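Local coordinates for endoglucanase A (Clostridium cellulolyticum, PDB 1EDG), which probably cleaves internal beta-1,4-glucosidic bonds of cellulose, acting as a family 5 glycoside hydrolase through its TIM-barrel catalytic domain, at residues A4-N9 against N315-V320; L10-K15 against Y326-K331; F39-G44 against T55-I60; V82-H87 against H122-K127; L219-Y224 against N247-S252. All coordinates share one frame; numbering follows the deposited sequence.

Contact 1. Residues A4-N9 against N315-V320; sequences ASLIPN and NLKTRV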
# COMPACT_ATOMS: atom_id res chain seq x y z
N ALA A 4 1.78 -9.13 -27.29
CA ALA A 4 2.95 -8.44 -26.77
C ALA A 4 3.20 -7.08 -27.43
O ALA A 4 3.90 -6.24 -26.86
CB ALA A 4 4.19 -9.33 -26.92
N SER A 5 2.59 -6.84 -28.59
CA SER A 5 2.79 -5.56 -29.27
C SER A 5 2.14 -4.37 -28.55
O SER A 5 2.39 -3.21 -28.91
CB SER A 5 2.29 -5.64 -30.71
OG SER A 5 0.87 -5.58 -30.78
N LEU A 6 1.31 -4.65 -27.55
CA LEU A 6 0.63 -3.58 -26.82
C LEU A 6 1.57 -2.82 -25.88
O LEU A 6 1.34 -1.64 -25.59
CB LEU A 6 -0.56 -4.13 -26.03
CG LEU A 6 -1.68 -4.77 -26.84
CD1 LEU A 6 -2.84 -5.15 -25.92
CD2 LEU A 6 -2.15 -3.81 -27.92
N ILE A 7 2.62 -3.49 -25.42
CA ILE A 7 3.58 -2.89 -24.50
C ILE A 7 4.44 -1.83 -25.21
O ILE A 7 5.09 -2.12 -26.22
CB ILE A 7 4.48 -3.98 -23.88
CG1 ILE A 7 3.62 -4.99 -23.13
CG2 ILE A 7 5.50 -3.35 -22.93
CD1 ILE A 7 4.38 -6.20 -22.63
N PRO A 8 4.41 -0.58 -24.72
CA PRO A 8 5.18 0.51 -25.32
C PRO A 8 6.68 0.36 -25.10
O PRO A 8 7.12 -0.25 -24.12
CB PRO A 8 4.64 1.75 -24.61
CG PRO A 8 4.33 1.22 -23.23
CD PRO A 8 3.65 -0.10 -23.54
N ASN A 9 7.46 0.92 -26.02
CA ASN A 9 8.92 0.88 -25.96
C ASN A 9 9.32 2.21 -25.34
O ASN A 9 9.21 3.25 -25.99
CB ASN A 9 9.50 0.75 -27.37
CG ASN A 9 11.00 0.50 -27.36
OD1 ASN A 9 11.75 1.13 -26.62
ND2 ASN A 9 11.43 -0.43 -28.20
N ASN A 315 -10.47 -1.40 -21.97
CA ASN A 315 -9.46 -0.57 -22.62
C ASN A 315 -8.06 -1.12 -22.36
O ASN A 315 -7.20 -0.43 -21.82
CB ASN A 315 -9.56 0.89 -22.11
CG ASN A 315 -9.46 1.01 -20.57
OD1 ASN A 315 -9.33 2.11 -20.05
ND2 ASN A 315 -9.52 -0.11 -19.86
N LEU A 316 -7.86 -2.37 -22.78
CA LEU A 316 -6.59 -3.07 -22.59
C LEU A 316 -5.37 -2.27 -23.01
O LEU A 316 -4.49 -2.01 -22.19
CB LEU A 316 -6.60 -4.40 -23.36
CG LEU A 316 -6.11 -5.68 -22.68
CD1 LEU A 316 -5.64 -6.65 -23.75
CD2 LEU A 316 -4.99 -5.42 -21.70
N LYS A 317 -5.30 -1.88 -24.28
CA LYS A 317 -4.15 -1.15 -24.79
C LYS A 317 -3.81 0.09 -23.97
O LYS A 317 -2.65 0.28 -23.58
CB LYS A 317 -4.35 -0.76 -26.26
CG LYS A 317 -3.14 -0.07 -26.90
CD LYS A 317 -3.36 0.13 -28.40
CE LYS A 317 -2.19 0.86 -29.05
NZ LYS A 317 -2.20 2.32 -28.76
N THR A 318 -4.82 0.91 -23.69
CA THR A 318 -4.62 2.13 -22.92
C THR A 318 -4.10 1.82 -21.51
O THR A 318 -3.21 2.51 -21.01
CB THR A 318 -5.92 2.96 -22.84
OG1 THR A 318 -6.39 3.22 -24.17
CG2 THR A 318 -5.67 4.29 -22.13
N ARG A 319 -4.61 0.75 -20.90
CA ARG A 319 -4.16 0.37 -19.57
C ARG A 319 -2.73 -0.19 -19.59
O ARG A 319 -1.96 0.03 -18.65
CB ARG A 319 -5.13 -0.61 -18.90
CG ARG A 319 -6.47 0.04 -18.51
CD ARG A 319 -7.21 -0.75 -17.41
NE ARG A 319 -7.56 -2.11 -17.81
CZ ARG A 319 -7.67 -3.13 -16.97
NH1 ARG A 319 -7.46 -2.96 -15.67
NH2 ARG A 319 -7.98 -4.34 -17.42
N VAL A 320 -2.36 -0.90 -20.66
CA VAL A 320 -1.00 -1.43 -20.76
C VAL A 320 -0.03 -0.25 -20.86
O VAL A 320 0.99 -0.20 -20.16
CB VAL A 320 -0.83 -2.34 -22.01
CG1 VAL A 320 0.65 -2.72 -22.18
CG2 VAL A 320 -1.68 -3.60 -21.87
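L6 spreads its two methyls over the first turn of helix 316-332, CD1 against L316 and CD2 against the aliphatic stem of K317. The helix belongs to the outer layer of the TIM barrel, and the chain's N-terminal stretch, with a short 3-10 turn at residues 4-6, is laid along its exposed side. L6 and L316 meet at about a right angle, with CD1 of L6 and CD1 of L316 3.8 Å apart. Against K317 the leucine leans on carbon, its CD2 lying 4.0 Å from CG of K317. The lysine's CG stands anti to its backbone N (chi1 -176°), and its chain runs on past the leucine before bending at the end, where NZ forms a salt bridge with E321. The charge is thus settled along its own helix, while the stem is left to pack.

One turn further, V320 is the residue that L6, I7 and P8 share. Its CG1 comes within 3.9 Å of CG1 of I7, and CD of P8 follows at 4.2 Å from that same V320 methyl. V320 also touches E366 and I367 of helix 365-374, whereas I7 reaches K373, so the valine packs between the tail and helix 365-374. The backbone takes part as well: the carbonyl O of L6 rests 3.6 Å from CG1 of V320.

Contact 2. Residues L10-K15 against Y326-K331; sequences LQIPQK and YVAQAK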
# COMPACT_ATOMS: atom_id res chain seq x y z
N LEU A 10 9.75 2.18 -24.08
CA LEU A 10 10.13 3.39 -23.37
C LEU A 10 11.60 3.41 -22.97
O LEU A 10 12.17 2.38 -22.62
CB LEU A 10 9.27 3.53 -22.10
CG LEU A 10 7.75 3.49 -22.28
CD1 LEU A 10 7.07 3.43 -20.91
CD2 LEU A 10 7.27 4.70 -23.06
N GLN A 11 12.19 4.60 -23.04
CA GLN A 11 13.59 4.81 -22.66
C GLN A 11 13.63 6.07 -21.79
O GLN A 11 14.06 7.13 -22.24
CB GLN A 11 14.48 4.98 -23.90
CG GLN A 11 14.64 3.72 -24.73
CD GLN A 11 15.21 2.56 -23.93
OE1 GLN A 11 16.21 2.71 -23.21
NE2 GLN A 11 14.59 1.39 -24.06
N ILE A 12 13.15 5.95 -20.56
CA ILE A 12 13.12 7.08 -19.62
C ILE A 12 14.46 7.21 -18.90
O ILE A 12 14.96 6.25 -18.32
CB ILE A 12 12.01 6.88 -18.56
CG1 ILE A 12 10.67 6.53 -19.24
CG2 ILE A 12 11.86 8.14 -17.71
CD1 ILE A 12 10.21 7.53 -20.28
N PRO A 13 15.08 8.41 -18.96
CA PRO A 13 16.37 8.67 -18.31
C PRO A 13 16.29 8.48 -16.80
O PRO A 13 15.38 8.97 -16.14
CB PRO A 13 16.63 10.13 -18.66
CG PRO A 13 15.91 10.32 -19.96
CD PRO A 13 14.62 9.60 -19.70
N GLN A 14 17.26 7.75 -16.25
CA GLN A 14 17.34 7.50 -14.81
C GLN A 14 17.84 8.76 -14.10
O GLN A 14 18.80 9.39 -14.55
CB GLN A 14 18.29 6.33 -14.55
CG GLN A 14 18.68 6.10 -13.08
CD GLN A 14 17.57 5.50 -12.23
OE1 GLN A 14 17.02 4.45 -12.57
NE2 GLN A 14 17.25 6.15 -11.12
N LYS A 15 17.18 9.15 -13.02
CA LYS A 15 17.59 10.32 -12.26
C LYS A 15 18.59 9.91 -11.19
O LYS A 15 18.68 8.73 -10.85
CB LYS A 15 16.38 11.02 -11.63
CG LYS A 15 15.43 11.59 -12.66
CD LYS A 15 14.36 12.46 -12.03
CE LYS A 15 13.40 13.02 -13.07
NZ LYS A 15 14.05 13.95 -14.05
N TYR A 326 3.68 4.55 -15.99
CA TYR A 326 3.62 4.82 -14.55
C TYR A 326 4.81 4.16 -13.83
O TYR A 326 5.55 4.82 -13.10
CB TYR A 326 2.28 4.29 -13.99
CG TYR A 326 1.95 4.70 -12.57
CD1 TYR A 326 2.63 4.14 -11.48
CD2 TYR A 326 0.95 5.64 -12.31
CE1 TYR A 326 2.31 4.49 -10.17
CE2 TYR A 326 0.62 6.00 -10.99
CZ TYR A 326 1.31 5.42 -9.93
OH TYR A 326 0.98 5.75 -8.63
N VAL A 327 5.00 2.87 -14.06
CA VAL A 327 6.10 2.14 -13.42
C VAL A 327 7.48 2.64 -13.86
O VAL A 327 8.37 2.80 -13.03
CB VAL A 327 5.98 0.61 -13.66
CG1 VAL A 327 7.19 -0.11 -13.08
CG2 VAL A 327 4.69 0.08 -13.01
N ALA A 328 7.64 2.90 -15.15
CA ALA A 328 8.92 3.40 -15.68
C ALA A 328 9.28 4.75 -15.07
O ALA A 328 10.43 4.97 -14.67
CB ALA A 328 8.86 3.51 -17.20
N GLN A 329 8.31 5.66 -14.98
CA GLN A 329 8.55 6.99 -14.41
C GLN A 329 8.89 6.89 -12.92
O GLN A 329 9.73 7.64 -12.42
CB GLN A 329 7.34 7.89 -14.63
CG GLN A 329 7.09 8.27 -16.10
CD GLN A 329 8.18 9.17 -16.69
OE1 GLN A 329 8.98 9.76 -15.97
NE2 GLN A 329 8.19 9.27 -18.01
N ALA A 330 8.25 5.97 -12.21
CA ALA A 330 8.53 5.79 -10.79
C ALA A 330 9.94 5.22 -10.60
O ALA A 330 10.71 5.70 -9.75
CB ALA A 330 7.48 4.86 -10.14
N LYS A 331 10.30 4.23 -11.41
CA LYS A 331 11.62 3.60 -11.33
C LYS A 331 12.74 4.61 -11.56
O LYS A 331 13.77 4.58 -10.86
CB LYS A 331 11.70 2.43 -12.33
CG LYS A 331 12.96 1.58 -12.26
CD LYS A 331 14.02 2.12 -13.19
CE LYS A 331 15.26 1.25 -13.20
NZ LYS A 331 16.33 1.92 -14.01
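A bend at chi2 (74°) turns the amide of Q14 back toward helix 316-332, and a bend at chi2 of K331 (-91°) lifts the lysine's otherwise extended end to meet it. The two side chains cross at about a right angle, and K331 NZ donates to Q14 OE1 over 3.0 Å, almost in line with the C=O bond (163°). The other end of the amide is also held, since Q14 NE2 gives a hydrogen to K15 O at 3.0 Å on a lone pair, with that acceptor nearly in the amide plane. A bond at each end fixes the rotation of the amide and leaves little doubt which end is oxygen.

Earlier in the helix, toward its N-terminal end, the contact becomes largely apolar. A328 offers a small methyl on which two larger side chains settle: CB of A328 is 4.1 Å from CD1 of L10 and equally far from CG1 of I12. I12 then crosses Q329, its CD1 lying 3.5 Å from NE2 of Q329 and its CG2 3.7 Å from OE1 of the same amide, so that the isoleucine's branches lie across the glutamine's amide end.

This pairing illustrates how an N-terminal tail can clothe a barrel helix. The tail covers the outer side of helix 316-332, and K15 adds backbone bonding with A332; Y326, pointing away from the tail, packs on helix 279-297 and on strands 303-308 and 336-339.

Contact 3. Residues F39-G44 against T55-I60; sequences FDAFNG and TSWSGI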
# COMPACT_ATOMS: atom_id res chain seq x y z
N PHE A 39 -8.04 -9.86 3.89
CA PHE A 39 -8.05 -9.66 5.34
C PHE A 39 -8.51 -8.26 5.75
O PHE A 39 -8.74 -7.99 6.94
CB PHE A 39 -6.68 -9.99 5.94
CG PHE A 39 -6.31 -11.44 5.83
CD1 PHE A 39 -6.97 -12.40 6.58
CD2 PHE A 39 -5.29 -11.85 4.97
CE1 PHE A 39 -6.64 -13.75 6.48
CE2 PHE A 39 -4.94 -13.20 4.87
CZ PHE A 39 -5.62 -14.15 5.63
N ASP A 40 -8.64 -7.37 4.76
CA ASP A 40 -9.09 -6.00 4.96
C ASP A 40 -10.62 -5.85 4.99
O ASP A 40 -11.15 -4.77 5.29
CB ASP A 40 -8.48 -5.03 3.93
CG ASP A 40 -8.47 -5.58 2.51
OD1 ASP A 40 -7.92 -6.67 2.29
OD2 ASP A 40 -8.95 -4.89 1.58
N ALA A 41 -11.34 -6.93 4.66
CA ALA A 41 -12.80 -6.90 4.67
C ALA A 41 -13.26 -6.71 6.12
O ALA A 41 -12.73 -7.35 7.03
CB ALA A 41 -13.36 -8.20 4.09
N PHE A 42 -14.24 -5.83 6.33
CA PHE A 42 -14.73 -5.58 7.69
C PHE A 42 -16.24 -5.75 7.86
O PHE A 42 -16.79 -5.43 8.91
CB PHE A 42 -14.29 -4.20 8.18
CG PHE A 42 -14.78 -3.06 7.34
CD1 PHE A 42 -16.01 -2.47 7.60
CD2 PHE A 42 -14.01 -2.57 6.29
CE1 PHE A 42 -16.46 -1.40 6.82
CE2 PHE A 42 -14.46 -1.52 5.51
CZ PHE A 42 -15.68 -0.93 5.78
N ASN A 43 -16.90 -6.24 6.82
CA ASN A 43 -18.34 -6.47 6.86
C ASN A 43 -18.70 -7.48 5.78
O ASN A 43 -17.81 -7.95 5.06
CB ASN A 43 -19.13 -5.16 6.69
CG ASN A 43 -18.89 -4.48 5.35
OD1 ASN A 43 -18.62 -5.12 4.34
ND2 ASN A 43 -19.01 -3.16 5.34
N GLY A 44 -19.97 -7.85 5.70
CA GLY A 44 -20.38 -8.82 4.70
C GLY A 44 -21.84 -9.22 4.82
O GLY A 44 -22.47 -9.00 5.86
N THR A 55 -12.87 -14.41 3.13
CA THR A 55 -13.57 -14.69 1.88
C THR A 55 -14.77 -13.79 1.63
O THR A 55 -15.34 -13.77 0.53
CB THR A 55 -14.03 -16.16 1.84
OG1 THR A 55 -14.89 -16.40 2.96
CG2 THR A 55 -12.83 -17.09 1.94
N SER A 56 -15.16 -13.02 2.65
CA SER A 56 -16.30 -12.12 2.56
C SER A 56 -16.37 -11.27 1.28
O SER A 56 -17.41 -11.22 0.61
CB SER A 56 -16.36 -11.21 3.79
OG SER A 56 -17.53 -10.42 3.77
N TRP A 57 -15.28 -10.57 0.97
CA TRP A 57 -15.23 -9.73 -0.22
C TRP A 57 -14.47 -10.39 -1.37
O TRP A 57 -14.76 -10.13 -2.54
CB TRP A 57 -14.56 -8.39 0.08
CG TRP A 57 -15.26 -7.50 1.07
CD1 TRP A 57 -16.46 -7.73 1.68
CD2 TRP A 57 -14.79 -6.24 1.56
NE1 TRP A 57 -16.77 -6.68 2.51
CE2 TRP A 57 -15.76 -5.75 2.46
CE3 TRP A 57 -13.63 -5.47 1.32
CZ2 TRP A 57 -15.62 -4.53 3.13
CZ3 TRP A 57 -13.49 -4.26 1.98
CH2 TRP A 57 -14.48 -3.80 2.88
N SER A 58 -13.49 -11.21 -1.04
CA SER A 58 -12.67 -11.88 -2.05
C SER A 58 -13.36 -13.05 -2.72
O SER A 58 -13.17 -13.30 -3.91
CB SER A 58 -11.37 -12.36 -1.42
OG SER A 58 -11.63 -13.39 -0.48
N GLY A 59 -14.11 -13.81 -1.93
CA GLY A 59 -14.83 -14.96 -2.44
C GLY A 59 -14.02 -16.25 -2.51
O GLY A 59 -14.52 -17.25 -3.02
N ILE A 60 -12.81 -16.24 -1.97
CA ILE A 60 -11.97 -17.43 -2.02
C ILE A 60 -10.85 -17.36 -0.98
O ILE A 60 -10.31 -16.28 -0.72
CB ILE A 60 -11.39 -17.64 -3.45
CG1 ILE A 60 -10.60 -18.95 -3.54
CG2 ILE A 60 -10.53 -16.45 -3.87
CD1 ILE A 60 -10.12 -19.28 -4.94
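The carbonyl O of N43 receives the hydroxyl of S56 in a 2.8 Å hydrogen bond, S56 OG approaching somewhat tilted from the carbonyl plane. The side chain of the same asparagine makes the second link: W57 NE1 donates to N43 OD1 at 3.0 Å. That bond is bent (139° at the hydrogen), yet OD1 sits close to the indole plane, at the ring's edge. N43 achieves this by holding CG between its backbone N and carbonyl carbon (chi1 62°), which folds the amide back toward the tryptophan.

The indole is the platform of this contact, and besides its N-H it offers the 39-44 loop a face and an edge. Over one face lies A41: its CA stands 3.6 Å from the centroid of the W57 six-membered ring, almost on the ring normal, in a CH-pi contact, and CB of A41 is 3.5 Å from CD2 of W57. At the rim, W57 points its edge at the face of F42 in an offset edge-to-face pair, with the two ring centroids 5.3 Å apart and the planes at 68°.

Residues 39-44 lie in the loop after strand 32-34 of the TIM barrel, and 55-60 run from the end of the short helix 53-56, so the contact folds this region, which follows the first barrel strand, onto itself. Beyond it, F39 packs on R102 and V106 of helix 97-111, and D40 O accepts from H123 ND1 of the loop that follows strand 116-120.

Contact 4. Residues V82-H87 against H122-K127; sequences VSWHPH and HHDVDK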
# COMPACT_ATOMS: atom_id res chain seq x y z
N VAL A 82 -4.72 -5.57 6.39
CA VAL A 82 -5.49 -6.25 7.44
C VAL A 82 -6.32 -5.27 8.27
O VAL A 82 -5.79 -4.27 8.76
CB VAL A 82 -4.59 -7.04 8.43
CG1 VAL A 82 -5.46 -7.79 9.44
CG2 VAL A 82 -3.71 -8.03 7.68
N SER A 83 -7.62 -5.52 8.36
CA SER A 83 -8.50 -4.68 9.18
C SER A 83 -8.66 -5.48 10.47
O SER A 83 -9.35 -6.50 10.51
CB SER A 83 -9.84 -4.45 8.49
OG SER A 83 -9.71 -3.60 7.36
N TRP A 84 -7.99 -5.02 11.53
CA TRP A 84 -8.03 -5.71 12.81
C TRP A 84 -9.21 -5.42 13.73
O TRP A 84 -9.52 -6.24 14.60
CB TRP A 84 -6.75 -5.41 13.61
CG TRP A 84 -5.49 -5.62 12.85
CD1 TRP A 84 -4.87 -4.72 12.02
CD2 TRP A 84 -4.68 -6.81 12.84
NE1 TRP A 84 -3.73 -5.28 11.50
CE2 TRP A 84 -3.59 -6.56 11.98
CE3 TRP A 84 -4.78 -8.06 13.47
CZ2 TRP A 84 -2.59 -7.52 11.73
CZ3 TRP A 84 -3.79 -9.01 13.23
CH2 TRP A 84 -2.71 -8.73 12.37
N HIS A 85 -9.88 -4.29 13.53
CA HIS A 85 -10.99 -3.91 14.42
C HIS A 85 -12.11 -4.94 14.66
O HIS A 85 -12.66 -5.00 15.77
CB HIS A 85 -11.53 -2.50 14.12
CG HIS A 85 -12.54 -2.44 13.01
ND1 HIS A 85 -12.21 -2.09 11.72
CD2 HIS A 85 -13.88 -2.65 13.01
CE1 HIS A 85 -13.30 -2.09 10.97
NE2 HIS A 85 -14.33 -2.43 11.73
N PRO A 86 -12.50 -5.74 13.65
CA PRO A 86 -13.56 -6.69 13.98
C PRO A 86 -13.04 -7.95 14.68
O PRO A 86 -13.82 -8.86 14.98
CB PRO A 86 -14.19 -6.99 12.62
CG PRO A 86 -13.09 -6.82 11.67
CD PRO A 86 -12.32 -5.63 12.18
N HIS A 87 -11.75 -7.96 15.00
CA HIS A 87 -11.12 -9.11 15.65
C HIS A 87 -10.44 -8.74 16.96
O HIS A 87 -9.59 -9.48 17.47
CB HIS A 87 -10.10 -9.72 14.69
CG HIS A 87 -10.68 -10.04 13.34
ND1 HIS A 87 -10.59 -9.18 12.27
CD2 HIS A 87 -11.42 -11.09 12.92
CE1 HIS A 87 -11.26 -9.68 11.25
NE2 HIS A 87 -11.77 -10.84 11.62
N HIS A 122 -5.56 -1.65 8.23
CA HIS A 122 -6.22 -1.09 7.07
C HIS A 122 -7.48 -0.28 7.37
O HIS A 122 -7.38 0.88 7.77
CB HIS A 122 -6.49 -2.19 6.04
CG HIS A 122 -6.37 -1.74 4.62
ND1 HIS A 122 -7.47 -1.47 3.83
CD2 HIS A 122 -5.29 -1.52 3.84
CE1 HIS A 122 -7.07 -1.12 2.62
NE2 HIS A 122 -5.75 -1.14 2.61
N HIS A 123 -8.66 -0.88 7.21
CA HIS A 123 -9.92 -0.17 7.46
C HIS A 123 -10.22 -0.15 8.96
O HIS A 123 -11.20 -0.76 9.42
CB HIS A 123 -11.07 -0.81 6.67
CG HIS A 123 -10.93 -0.70 5.18
ND1 HIS A 123 -11.12 -1.77 4.33
CD2 HIS A 123 -10.66 0.37 4.39
CE1 HIS A 123 -10.99 -1.36 3.08
NE2 HIS A 123 -10.71 -0.07 3.09
N ASP A 124 -9.37 0.53 9.72
CA ASP A 124 -9.52 0.61 11.16
C ASP A 124 -9.78 2.03 11.66
O ASP A 124 -9.59 2.32 12.84
CB ASP A 124 -8.31 0.00 11.86
CG ASP A 124 -8.29 -1.52 11.77
OD1 ASP A 124 -9.35 -2.12 11.51
OD2 ASP A 124 -7.21 -2.12 11.99
N VAL A 125 -10.19 2.92 10.76
CA VAL A 125 -10.52 4.29 11.13
C VAL A 125 -11.99 4.20 11.56
O VAL A 125 -12.88 4.13 10.71
CB VAL A 125 -10.40 5.27 9.93
CG1 VAL A 125 -10.66 6.71 10.39
CG2 VAL A 125 -9.02 5.17 9.29
N ASP A 126 -12.21 4.16 12.87
CA ASP A 126 -13.55 4.04 13.43
C ASP A 126 -13.48 4.61 14.84
O ASP A 126 -12.74 4.11 15.69
CB ASP A 126 -13.92 2.55 13.50
CG ASP A 126 -15.36 2.32 13.91
OD1 ASP A 126 -15.72 2.60 15.06
OD2 ASP A 126 -16.15 1.86 13.06
N LYS A 127 -14.31 5.62 15.11
CA LYS A 127 -14.33 6.28 16.42
C LYS A 127 -14.52 5.37 17.63
O LYS A 127 -13.92 5.59 18.68
CB LYS A 127 -15.40 7.37 16.42
CG LYS A 127 -15.10 8.51 15.47
CD LYS A 127 -16.28 9.44 15.30
CE LYS A 127 -15.91 10.58 14.37
NZ LYS A 127 -17.06 11.48 14.10
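Two neighbouring loops at the C-terminal ends of barrel strands 77-80 and 116-120 are stitched together here, on the rim where TIM-barrel enzymes carry their active sites. The carboxylate of D124 does most of the work. Its OD2 takes W84 N on the syn lone pair at 3.0 Å. OD1 accepts twice from H85: the backbone N comes from above the carboxylate plane at 3.0 Å, and ND1 arrives on the anti side at 2.9 Å, with OD1 nearly in the plane of the imidazole. Ring and carboxylate are turned 79° against each other. Backbone groups extend the seam, with H122 N bonded to V82 O at 2.7 Å and H123 N to S83 OG at 2.9 Å; that serine hydroxyl is also bonded to D40 O.

With Y144 OH as a further partner on OD2, the buried carboxylate of D124 is held by four hydrogen bonds, which would probably stabilise its charged form; the proton on ND1 of H85 is directed at it, fixing the ring's orientation.

Contact 5. Residues L219-Y224 against N247-S252; sequences LMCPGY and NKIIVS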
# COMPACT_ATOMS: atom_id res chain seq x y z
N LEU A 219 10.00 0.53 8.69
CA LEU A 219 8.63 0.87 9.03
C LEU A 219 8.10 1.88 8.02
O LEU A 219 8.85 2.73 7.54
CB LEU A 219 8.58 1.48 10.44
CG LEU A 219 9.20 0.65 11.58
CD1 LEU A 219 9.14 1.41 12.90
CD2 LEU A 219 8.49 -0.69 11.71
N MET A 220 6.81 1.80 7.68
CA MET A 220 6.20 2.72 6.72
C MET A 220 5.21 3.66 7.40
O MET A 220 4.42 3.23 8.25
CB MET A 220 5.49 1.94 5.61
CG MET A 220 6.42 1.27 4.62
SD MET A 220 5.57 0.07 3.55
CE MET A 220 4.49 1.15 2.59
N CYS A 221 5.24 4.92 6.99
CA CYS A 221 4.36 5.94 7.55
C CYS A 221 3.74 6.82 6.47
O CYS A 221 4.45 7.35 5.61
CB CYS A 221 5.13 6.84 8.52
SG CYS A 221 5.86 5.98 9.92
N PRO A 222 2.40 6.92 6.44
CA PRO A 222 1.68 7.74 5.46
C PRO A 222 1.34 9.11 6.07
O PRO A 222 1.45 9.31 7.29
CB PRO A 222 0.40 6.94 5.23
CG PRO A 222 0.11 6.42 6.60
CD PRO A 222 1.47 5.98 7.10
N GLY A 223 0.97 10.04 5.20
CA GLY A 223 0.53 11.36 5.62
C GLY A 223 -0.98 11.29 5.50
O GLY A 223 -1.53 10.20 5.33
N TYR A 224 -1.66 12.43 5.52
CA TYR A 224 -3.12 12.47 5.41
C TYR A 224 -3.63 11.70 4.18
O TYR A 224 -3.24 12.00 3.04
CB TYR A 224 -3.62 13.92 5.38
CG TYR A 224 -5.11 14.07 5.57
CD1 TYR A 224 -5.68 14.06 6.84
CD2 TYR A 224 -5.96 14.19 4.47
CE1 TYR A 224 -7.06 14.16 7.01
CE2 TYR A 224 -7.34 14.29 4.63
CZ TYR A 224 -7.88 14.27 5.90
OH TYR A 224 -9.25 14.31 6.04
N ASN A 247 17.91 6.05 8.81
CA ASN A 247 17.09 5.96 7.60
C ASN A 247 16.28 4.66 7.50
O ASN A 247 16.29 3.99 6.46
CB ASN A 247 18.01 6.10 6.37
CG ASN A 247 17.28 6.53 5.12
OD1 ASN A 247 16.29 7.25 5.18
ND2 ASN A 247 17.80 6.12 3.97
N LYS A 248 15.58 4.30 8.58
CA LYS A 248 14.77 3.08 8.59
C LYS A 248 13.26 3.34 8.45
O LYS A 248 12.45 2.43 8.62
CB LYS A 248 15.03 2.26 9.87
CG LYS A 248 16.36 1.53 9.87
CD LYS A 248 16.40 0.51 8.75
CE LYS A 248 17.68 -0.30 8.78
NZ LYS A 248 18.85 0.54 8.44
N ILE A 249 12.89 4.59 8.15
CA ILE A 249 11.48 4.95 7.99
C ILE A 249 11.20 5.24 6.52
O ILE A 249 11.88 6.06 5.89
CB ILE A 249 11.09 6.20 8.86
CG1 ILE A 249 11.46 5.99 10.34
CG2 ILE A 249 9.60 6.49 8.71
CD1 ILE A 249 10.79 4.80 10.98
N ILE A 250 10.19 4.56 5.99
CA ILE A 250 9.79 4.70 4.59
C ILE A 250 8.47 5.48 4.49
O ILE A 250 7.53 5.21 5.25
CB ILE A 250 9.57 3.30 3.95
CG1 ILE A 250 10.85 2.47 4.06
CG2 ILE A 250 9.14 3.43 2.50
CD1 ILE A 250 10.66 1.02 3.66
N VAL A 251 8.40 6.43 3.57
CA VAL A 251 7.19 7.22 3.36
C VAL A 251 6.24 6.40 2.48
O VAL A 251 6.65 5.84 1.46
CB VAL A 251 7.50 8.56 2.66
CG1 VAL A 251 6.23 9.38 2.49
CG2 VAL A 251 8.55 9.33 3.44
N SER A 252 4.96 6.37 2.86
CA SER A 252 3.95 5.63 2.12
C SER A 252 2.99 6.57 1.40
O SER A 252 2.47 7.52 2.00
CB SER A 252 3.16 4.76 3.10
OG SER A 252 2.05 4.14 2.45
O HOH W 1 1.24 10.06 2.36
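The peptide groups of L219-P222 and I249-S252 lie edge to edge, with M220, P222, I250 and S252 on one face of the paired strands and L219, C221, I249 and V251 on the other. Along the shared edge, I250 N donates to L219 O at 2.7 Å, and C221 N returns the link to I250 O at 2.9 Å. S252 N continues the pattern to C221 O at 3.0 Å.

These are neighbouring parallel strands of the eight-stranded TIM barrel, joined by a beta-alpha-beta crossover through helix 228-232, and their short axes are inclined at 36°, consistent with the twist of a closed barrel. One face looks into the barrel: M220 touches I164, E166 and I304 of nearby strands, and its CG meets CB of I250 at 3.8 Å. Its chain, extended to SD and then bent, carries CE to 3.9 Å from OG of S252. Outward, L219 and C221 pack against helix 187-209. Here SG of C221 lies 4.0 Å from CG2 of I249, and the same isoleucine sends CD1 toward CB of L219. Past the end of the pairing, a water accepts from G223 N and donates to S252 O, 2.8 Å away from that carbonyl.

One TIM barrel gathers all five contacts. Contacts 1 and 2 follow each other along the N-terminal tail and descend the same helix, 316-332, with centres about 16 Å apart; since that helix comes late in the chain, together they bracket most of the sequence. Contacts 3, 4 and 5 come in series between. Contacts 3 and 4, centres about 13 Å apart, touch through F39, D40 and F42 against S83, H85 and H123, uniting the first three loops at the C-terminal rim of the barrel. Contact 5 lies within the barrel wall, its nearest atoms about 9 Å from contact 4. The barrel is thus tied at its wall, its rim and its outer layer.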